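Local coordinates for class II aldolase/adducin domain protein (Pseudomonas syringae pv. phaseolicola 1448A, PDB 3OCR) that is of unsettled function but belongs to the class II aldolase/adducin family and may act as a lyase or, more tentatively, bind actin filaments, at residues A46-S59 and F69-I81. Residues are numbered along the deposited sequence; the frame is centred on the assembly and turned at random.
Sequences ALKRWTDHIYTHFS and FLINAFGLLFDEI
With CG set beside its own backbone N (chi1 -83°), F78 sends its ring up against T51 and F58; F58, with CG likewise beside its backbone N, places its ring where one face meets F78. The two form a T-shaped pair, the edge of F78 toward the face of F58, with F78 CE2 lying 3.9 Å from F58 CZ. T51 brings its methyl to the F78 ring, CG2 to CD2 at 3.5 Å, and the methyl of A46, at the end of helix 29-47, packs on F78 CB. At the far edge of the F78 ring, close to its plane, the carbonyl oxygen of T56 stands 3.3 Å from F78 CE1. Y42 of helix 29-47 adds a further edge-to-face contact with F78.

The polar link lies nearer the strands. H57 ND1 donates to N72 OD1 over a short 2.5 Å, nearly straight at 172°; the oxygen sits in the imidazole plane and offers an in-plane lone pair, while ring and amide planes differ by 38°. With OD1 the acceptor, the bond should help hold the imidazole and the amide in these orientations.

Two waters join the loops. One bridges H53 O and F78 N; the other donates to I54 O and L76 O. Beside them, I54 CG2 packs 3.6 Å from L77 CD2, and H53 and I54 also pack against the second subunit, where H256 O accepts from H53 NE2.

On the strand side of H57 and N72, the segments run into the antiparallel hairpin of strands 58-61 and 68-71, where S59 OG bonds H112 and H116: a hairpin and its loops set against a helix in the AraD-like class II aldolase fold.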
ATOM      1  N   ALA A  46       4.259  14.273   6.329  1.00 26.38           N
ATOM      2  CA  ALA A  46       3.217  13.509   6.986  1.00 27.49           C
ATOM      3  C   ALA A  46       2.189  13.071   5.960  1.00 28.85           C
ATOM      4  O   ALA A  46       1.841  11.896   5.907  1.00 29.19           O
ATOM      5  CB  ALA A  46       2.571  14.328   8.130  1.00 27.22           C
ATOM      6  N   LEU A  47       1.730  14.008   5.129  1.00 30.52           N
ATOM      7  CA  LEU A  47       0.798  13.691   4.036  1.00 32.72           C
ATOM      8  C   LEU A  47       1.359  12.613   3.103  1.00 32.77           C
ATOM      9  O   LEU A  47       0.651  11.684   2.748  1.00 33.02           O
ATOM     10  CB  LEU A  47       0.466  14.951   3.241  1.00 33.04           C
ATOM     11  CG  LEU A  47      -0.567  14.900   2.127  1.00 36.83           C
ATOM     12  CD1 LEU A  47      -1.979  14.711   2.709  1.00 40.37           C
ATOM     13  CD2 LEU A  47      -0.496  16.176   1.292  1.00 38.69           C
ATOM     14  N   LYS A  48       2.622  12.745   2.715  1.00 32.98           N
ATOM     15  CA  LYS A  48       3.273  11.786   1.820  1.00 33.97           C
ATOM     16  C   LYS A  48       3.801  10.557   2.547  1.00 34.67           C
ATOM     17  O   LYS A  48       4.435   9.703   1.926  1.00 34.69           O
ATOM     18  CB  LYS A  48       4.442  12.443   1.069  1.00 34.06           C
ATOM     19  CG  LYS A  48       4.086  13.667   0.239  1.00 36.07           C
ATOM     20  CD  LYS A  48       3.015  13.358  -0.768  1.00 40.12           C
ATOM     21  CE  LYS A  48       2.796  14.518  -1.715  1.00 41.95           C
ATOM     22  NZ  LYS A  48       1.810  14.153  -2.761  1.00 43.15           N
ATOM     23  N   ARG A  49       3.560  10.486   3.857  1.00 35.66           N
ATOM     24  CA  ARG A  49       3.964   9.345   4.683  1.00 36.92           C
ATOM     25  C   ARG A  49       5.485   9.109   4.694  1.00 36.51           C
ATOM     26  O   ARG A  49       5.941   7.968   4.581  1.00 36.73           O
ATOM     27  CB  ARG A  49       3.206   8.060   4.258  1.00 38.25           C
ATOM     28  CG  ARG A  49       1.697   8.129   4.439  1.00 42.56           C
ATOM     29  CD  ARG A  49       1.019   6.854   3.942  1.00 51.91           C
ATOM     30  NE  ARG A  49      -0.342   6.712   4.475  1.00 58.94           N
ATOM     31  CZ  ARG A  49      -1.455   7.090   3.840  1.00 62.49           C
ATOM     32  NH1 ARG A  49      -1.393   7.636   2.626  1.00 63.99           N
ATOM     33  NH2 ARG A  49      -2.639   6.913   4.419  1.00 63.44           N
ATOM     34  N   TRP A  50       6.271  10.179   4.828  1.00 35.53           N
ATOM     35  CA  TRP A  50       7.725  10.035   4.929  1.00 35.24           C
ATOM     36  C   TRP A  50       8.182  10.019   6.391  1.00 35.06           C
ATOM     37  O   TRP A  50       9.297  10.413   6.688  1.00 35.51           O
ATOM     38  CB  TRP A  50       8.466  11.160   4.184  1.00 34.90           C
ATOM     39  CG  TRP A  50       8.145  11.307   2.713  1.00 34.91           C
ATOM     40  CD1 TRP A  50       7.745  10.327   1.856  1.00 35.55           C
ATOM     41  CD2 TRP A  50       8.230  12.508   1.938  1.00 35.41           C
ATOM     42  NE1 TRP A  50       7.565  10.841   0.592  1.00 36.53           N
ATOM     43  CE2 TRP A  50       7.854  12.177   0.612  1.00 36.37           C
ATOM     44  CE3 TRP A  50       8.582  13.832   2.232  1.00 35.11           C
ATOM     45  CZ2 TRP A  50       7.810  13.129  -0.421  1.00 36.27           C
ATOM     46  CZ3 TRP A  50       8.538  14.782   1.211  1.00 36.37           C
ATOM     47  CH2 TRP A  50       8.156  14.422  -0.105  1.00 36.19           C
ATOM     48  N   THR A  51       7.310   9.588   7.295  1.00 35.60           N
ATOM     49  CA  THR A  51       7.534   9.798   8.728  1.00 35.77           C
ATOM     50  C   THR A  51       7.884   8.502   9.435  1.00 35.39           C
ATOM     51  O   THR A  51       7.566   7.427   8.955  1.00 35.49           O
ATOM     52  CB  THR A  51       6.287  10.338   9.442  1.00 35.77           C
ATOM     53  OG1 THR A  51       5.197   9.431   9.232  1.00 38.12           O
ATOM     54  CG2 THR A  51       5.922  11.714   8.958  1.00 35.64           C
ATOM     55  N   ASP A  52       8.504   8.642  10.603  1.00 34.93           N
ATOM     56  CA  ASP A  52       8.820   7.530  11.469  1.00 35.33           C
ATOM     57  C   ASP A  52       8.404   7.986  12.880  1.00 35.34           C
ATOM     58  O   ASP A  52       9.231   8.252  13.761  1.00 34.78           O
ATOM     59  CB  ASP A  52      10.319   7.171  11.308  1.00 35.19           C
ATOM     60  CG  ASP A  52      10.813   6.170  12.327  1.00 35.29           C
ATOM     61  OD1 ASP A  52      10.012   5.341  12.796  1.00 34.51           O
ATOM     62  OD2 ASP A  52      12.023   6.208  12.645  1.00 35.33           O
ATOM     63  N   HIS A  53       7.082   8.106  13.057  1.00 36.00           N
ATOM     64  CA  HIS A  53       6.480   8.520  14.325  1.00 36.09           C
ATOM     65  C   HIS A  53       7.109   9.840  14.770  1.00 35.96           C
ATOM     66  O   HIS A  53       7.082  10.813  14.027  1.00 36.10           O
ATOM     67  CB  HIS A  53       6.618   7.418  15.390  1.00 36.28           C
ATOM     68  CG  HIS A  53       5.713   7.597  16.575  1.00 37.68           C
ATOM     69  ND1 HIS A  53       4.362   7.865  16.454  1.00 37.41           N
ATOM     70  CD2 HIS A  53       5.965   7.538  17.906  1.00 38.01           C
ATOM     71  CE1 HIS A  53       3.830   7.977  17.658  1.00 37.77           C
ATOM     72  NE2 HIS A  53       4.777   7.776  18.557  1.00 37.42           N
ATOM     73  N   ILE A  54       7.713   9.869  15.951  1.00 35.74           N
ATOM     74  CA  ILE A  54       8.273  11.117  16.462  1.00 35.71           C
ATOM     75  C   ILE A  54       9.766  11.284  16.205  1.00 35.09           C
ATOM     76  O   ILE A  54      10.388  12.194  16.759  1.00 36.03           O
ATOM     77  CB  ILE A  54       7.986  11.310  17.970  1.00 35.87           C
ATOM     78  CG1 ILE A  54       8.371  10.062  18.759  1.00 35.83           C
ATOM     79  CG2 ILE A  54       6.522  11.675  18.185  1.00 36.33           C
ATOM     80  CD1 ILE A  54       8.589  10.302  20.235  1.00 36.51           C
ATOM     81  N   TYR A  55      10.343  10.395  15.408  1.00 33.74           N
ATOM     82  CA  TYR A  55      11.766  10.410  15.181  1.00 33.11           C
ATOM     83  C   TYR A  55      12.033  11.070  13.815  1.00 32.33           C
ATOM     84  O   TYR A  55      11.099  11.345  13.058  1.00 33.33           O
ATOM     85  CB  TYR A  55      12.311   8.991  15.317  1.00 33.45           C
ATOM     86  CG  TYR A  55      11.751   8.323  16.566  1.00 35.21           C
ATOM     87  CD1 TYR A  55      12.209   8.692  17.836  1.00 36.30           C
ATOM     88  CD2 TYR A  55      10.729   7.369  16.484  1.00 36.21           C
ATOM     89  CE1 TYR A  55      11.685   8.116  18.990  1.00 37.59           C
ATOM     90  CE2 TYR A  55      10.195   6.778  17.633  1.00 36.92           C
ATOM     91  CZ  TYR A  55      10.677   7.166  18.892  1.00 37.67           C
ATOM     92  OH  TYR A  55      10.179   6.615  20.051  1.00 36.66           O
ATOM     93  N   THR A  56      13.290  11.351  13.515  1.00 31.74           N
ATOM     94  CA  THR A  56      13.668  12.162  12.338  1.00 29.93           C
ATOM     95  C   THR A  56      13.175  13.618  12.363  1.00 28.54           C
ATOM     96  O   THR A  56      12.190  13.959  13.004  1.00 28.48           O
ATOM     97  CB  THR A  56      13.374  11.477  10.964  1.00 30.19           C
ATOM     98  OG1 THR A  56      12.047  11.782  10.510  1.00 30.31           O
ATOM     99  CG2 THR A  56      13.612   9.964  11.038  1.00 30.99           C
ATOM    100  N   HIS A  57      13.898  14.465  11.639  1.00 27.53           N
ATOM    101  CA  HIS A  57      13.812  15.897  11.793  1.00 25.89           C
ATOM    102  C   HIS A  57      14.166  16.629  10.521  1.00 23.86           C
ATOM    103  O   HIS A  57      14.988  16.151   9.723  1.00 23.55           O
ATOM    104  CB  HIS A  57      14.781  16.337  12.882  1.00 27.06           C
ATOM    105  CG  HIS A  57      14.560  15.648  14.191  1.00 30.60           C
ATOM    106  ND1 HIS A  57      13.555  16.015  15.059  1.00 31.64           N
ATOM    107  CD2 HIS A  57      15.191  14.595  14.766  1.00 32.32           C
ATOM    108  CE1 HIS A  57      13.578  15.219  16.113  1.00 33.66           C
ATOM    109  NE2 HIS A  57      14.559  14.350  15.961  1.00 34.07           N
ATOM    110  N   PHE A  58      13.529  17.779  10.338  1.00 22.17           N
ATOM    111  CA  PHE A  58      13.888  18.727   9.275  1.00 21.59           C
ATOM    112  C   PHE A  58      14.377  20.012   9.928  1.00 22.04           C
ATOM    113  O   PHE A  58      13.693  20.547  10.800  1.00 22.25           O
ATOM    114  CB  PHE A  58      12.668  19.064   8.413  1.00 21.46           C
ATOM    115  CG  PHE A  58      12.071  17.900   7.680  1.00 21.21           C
ATOM    116  CD1 PHE A  58      12.773  16.712   7.506  1.00 20.96           C
ATOM    117  CD2 PHE A  58      10.815  18.025   7.090  1.00 22.78           C
ATOM    118  CE1 PHE A  58      12.213  15.659   6.814  1.00 21.84           C
ATOM    119  CE2 PHE A  58      10.255  16.963   6.381  1.00 22.27           C
ATOM    120  CZ  PHE A  58      10.976  15.780   6.239  1.00 21.86           C
ATOM    121  N   SER A  59      15.514  20.547   9.486  1.00 23.01           N
ATOM    122  CA  SER A  59      15.989  21.836  10.035  1.00 23.49           C
ATOM    123  C   SER A  59      16.120  22.886   8.929  1.00 24.02           C
ATOM    124  O   SER A  59      16.341  22.531   7.763  1.00 25.23           O
ATOM    125  CB  SER A  59      17.328  21.663  10.760  1.00 23.10           C
ATOM    126  OG  SER A  59      18.314  21.180   9.870  1.00 23.61           O
ATOM    127  N   PHE A  69      18.657  28.190  14.079  1.00 31.84           N
ATOM    128  CA  PHE A  69      17.987  27.156  13.292  1.00 30.46           C
ATOM    129  C   PHE A  69      16.657  26.742  13.893  1.00 29.25           C
ATOM    130  O   PHE A  69      16.464  26.791  15.106  1.00 29.30           O
ATOM    131  CB  PHE A  69      18.891  25.914  13.148  1.00 30.22           C
ATOM    132  CG  PHE A  69      20.228  26.236  12.594  1.00 31.07           C
ATOM    133  CD1 PHE A  69      20.453  26.180  11.234  1.00 31.35           C
ATOM    134  CD2 PHE A  69      21.254  26.687  13.436  1.00 32.63           C
ATOM    135  CE1 PHE A  69      21.699  26.522  10.706  1.00 32.38           C
ATOM    136  CE2 PHE A  69      22.497  27.048  12.918  1.00 32.29           C
ATOM    137  CZ  PHE A  69      22.718  26.960  11.544  1.00 32.57           C
ATOM    138  N   LEU A  70      15.743  26.324  13.023  1.00 28.22           N
ATOM    139  CA  LEU A  70      14.423  25.845  13.429  1.00 26.94           C
ATOM    140  C   LEU A  70      14.308  24.335  13.288  1.00 26.27           C
ATOM    141  O   LEU A  70      14.799  23.747  12.311  1.00 26.13           O
ATOM    142  CB  LEU A  70      13.351  26.533  12.588  1.00 27.80           C
ATOM    143  CG  LEU A  70      13.239  28.049  12.763  1.00 28.65           C
ATOM    144  CD1 LEU A  70      12.726  28.734  11.463  1.00 28.86           C
ATOM    145  CD2 LEU A  70      12.327  28.339  13.944  1.00 30.43           C
ATOM    146  N   ILE A  71      13.660  23.708  14.270  1.00 25.54           N
ATOM    147  CA  ILE A  71      13.435  22.260  14.290  1.00 24.29           C
ATOM    148  C   ILE A  71      12.148  21.972  15.089  1.00 24.57           C
ATOM    149  O   ILE A  71      11.642  22.857  15.823  1.00 23.72           O
ATOM    150  CB  ILE A  71      14.689  21.522  14.860  1.00 24.68           C
ATOM    151  CG1 ILE A  71      14.622  20.015  14.615  1.00 24.40           C
ATOM    152  CG2 ILE A  71      14.909  21.893  16.337  1.00 23.81           C
ATOM    153  CD1 ILE A  71      15.979  19.356  14.365  1.00 23.79           C
ATOM    154  N   ASN A  72      11.584  20.774  14.911  1.00 24.27           N
ATOM    155  CA  ASN A  72      10.404  20.366  15.682  1.00 25.31           C
ATOM    156  C   ASN A  72      10.695  20.243  17.174  1.00 25.34           C
ATOM    157  O   ASN A  72      11.823  19.916  17.579  1.00 25.16           O
ATOM    158  CB  ASN A  72       9.744  19.071  15.130  1.00 24.85           C
ATOM    159  CG  ASN A  72      10.646  17.836  15.238  1.00 27.33           C
ATOM    160  OD1 ASN A  72      11.813  17.850  14.849  1.00 27.23           O
ATOM    161  ND2 ASN A  72      10.089  16.757  15.764  1.00 31.37           N
ATOM    162  N   ALA A  73       9.678  20.544  17.970  1.00 25.76           N
ATOM    163  CA  ALA A  73       9.686  20.299  19.403  1.00 27.45           C
ATOM    164  C   ALA A  73       9.684  18.802  19.680  1.00 28.52           C
ATOM    165  O   ALA A  73       9.053  18.029  18.953  1.00 28.14           O
ATOM    166  CB  ALA A  73       8.464  20.983  20.084  1.00 27.02           C
ATOM    167  N   PHE A  74      10.362  18.430  20.770  1.00 30.51           N
ATOM    168  CA  PHE A  74      10.551  17.047  21.233  1.00 31.58           C
ATOM    169  C   PHE A  74       9.228  16.343  21.463  1.00 31.73           C
ATOM    170  O   PHE A  74       8.465  16.729  22.350  1.00 32.11           O
ATOM    171  CB  PHE A  74      11.298  17.086  22.572  1.00 32.26           C
ATOM    172  CG  PHE A  74      12.042  15.806  22.924  1.00 33.85           C
ATOM    173  CD1 PHE A  74      12.261  14.809  21.973  1.00 35.84           C
ATOM    174  CD2 PHE A  74      12.571  15.639  24.211  1.00 35.90           C
ATOM    175  CE1 PHE A  74      12.983  13.642  22.300  1.00 35.48           C
ATOM    176  CE2 PHE A  74      13.299  14.492  24.549  1.00 36.54           C
ATOM    177  CZ  PHE A  74      13.503  13.493  23.591  1.00 36.59           C
ATOM    178  N   GLY A  75       8.930  15.338  20.651  1.00 31.37           N
ATOM    179  CA  GLY A  75       7.734  14.524  20.901  1.00 31.68           C
ATOM    180  C   GLY A  75       6.473  14.870  20.122  1.00 31.57           C
ATOM    181  O   GLY A  75       5.486  14.155  20.218  1.00 32.01           O
ATOM    182  N   LEU A  76       6.500  15.946  19.342  1.00 31.28           N
ATOM    183  CA  LEU A  76       5.381  16.258  18.446  1.00 31.27           C
ATOM    184  C   LEU A  76       5.485  15.471  17.154  1.00 30.77           C
ATOM    185  O   LEU A  76       6.574  15.260  16.650  1.00 30.56           O
ATOM    186  CB  LEU A  76       5.359  17.741  18.089  1.00 31.07           C
ATOM    187  CG  LEU A  76       4.986  18.746  19.177  1.00 32.62           C
ATOM    188  CD1 LEU A  76       4.630  20.092  18.501  1.00 31.07           C
ATOM    189  CD2 LEU A  76       3.842  18.240  20.024  1.00 33.45           C
ATOM    190  N   LEU A  77       4.341  15.067  16.619  1.00 30.94           N
ATOM    191  CA  LEU A  77       4.259  14.449  15.301  1.00 30.52           C
ATOM    192  C   LEU A  77       4.360  15.503  14.183  1.00 30.12           C
ATOM    193  O   LEU A  77       3.976  16.651  14.375  1.00 29.91           O
ATOM    194  CB  LEU A  77       2.936  13.693  15.176  1.00 31.05           C
ATOM    195  CG  LEU A  77       2.709  12.546  16.157  1.00 32.77           C
ATOM    196  CD1 LEU A  77       1.285  12.027  16.035  1.00 33.87           C
ATOM    197  CD2 LEU A  77       3.731  11.435  15.863  1.00 34.43           C
ATOM    198  N   PHE A  78       4.866  15.090  13.020  1.00 29.68           N
ATOM    199  CA  PHE A  78       5.038  15.960  11.848  1.00 29.94           C
ATOM    200  C   PHE A  78       3.726  16.641  11.517  1.00 31.66           C
ATOM    201  O   PHE A  78       3.700  17.782  11.063  1.00 32.02           O
ATOM    202  CB  PHE A  78       5.517  15.135  10.658  1.00 29.02           C
ATOM    203  CG  PHE A  78       7.016  14.896  10.641  1.00 28.91           C
ATOM    204  CD1 PHE A  78       7.746  14.833  11.835  1.00 29.23           C
ATOM    205  CD2 PHE A  78       7.689  14.748   9.442  1.00 29.13           C
ATOM    206  CE1 PHE A  78       9.132  14.614  11.829  1.00 29.03           C
ATOM    207  CE2 PHE A  78       9.088  14.518   9.412  1.00 29.98           C
ATOM    208  CZ  PHE A  78       9.802  14.453  10.615  1.00 29.22           C
ATOM    209  N   ASP A  79       2.649  15.909  11.793  1.00 33.82           N
ATOM    210  CA  ASP A  79       1.264  16.294  11.607  1.00 36.03           C
ATOM    211  C   ASP A  79       0.810  17.444  12.493  1.00 36.08           C
ATOM    212  O   ASP A  79      -0.269  17.999  12.296  1.00 36.44           O
ATOM    213  CB  ASP A  79       0.416  15.086  12.011  1.00 37.76           C
ATOM    214  CG  ASP A  79      -0.549  14.686  10.950  1.00 42.49           C
ATOM    215  OD1 ASP A  79      -0.668  15.430   9.952  1.00 47.27           O
ATOM    216  OD2 ASP A  79      -1.189  13.629  11.097  1.00 47.50           O
ATOM    217  N   GLU A  80       1.602  17.753  13.509  1.00 35.50           N
ATOM    218  CA  GLU A  80       1.191  18.705  14.530  1.00 35.10           C
ATOM    219  C   GLU A  80       1.984  19.983  14.400  1.00 33.36           C
ATOM    220  O   GLU A  80       1.696  20.976  15.061  1.00 33.55           O
ATOM    221  CB  GLU A  80       1.390  18.118  15.931  1.00 35.43           C
ATOM    222  CG  GLU A  80       0.452  16.966  16.273  1.00 36.39           C
ATOM    223  CD  GLU A  80       0.809  16.307  17.604  1.00 36.73           C
ATOM    224  OE1 GLU A  80       1.998  15.976  17.837  1.00 35.10           O
ATOM    225  OE2 GLU A  80      -0.111  16.106  18.410  1.00 37.83           O
ATOM    226  N   ILE A  81       2.987  19.963  13.534  1.00 31.16           N
ATOM    227  CA  ILE A  81       3.932  21.069  13.471  1.00 28.66           C
ATOM    228  C   ILE A  81       3.249  22.294  12.856  1.00 29.58           C
ATOM    229  O   ILE A  81       2.465  22.161  11.908  1.00 30.11           O
ATOM    230  CB  ILE A  81       5.172  20.695  12.681  1.00 27.69           C
ATOM    231  CG1 ILE A  81       5.805  19.393  13.245  1.00 25.47           C
ATOM    232  CG2 ILE A  81       6.173  21.881  12.628  1.00 26.36           C
ATOM    233  CD1 ILE A  81       6.161  19.412  14.760  1.00 23.21           C
TER
HETATM  234  O   HOH W   1       5.147  12.145  12.464  1.00 40.51           O
HETATM  235  O   HOH W   2       8.930  14.550  17.689  1.00 37.20           O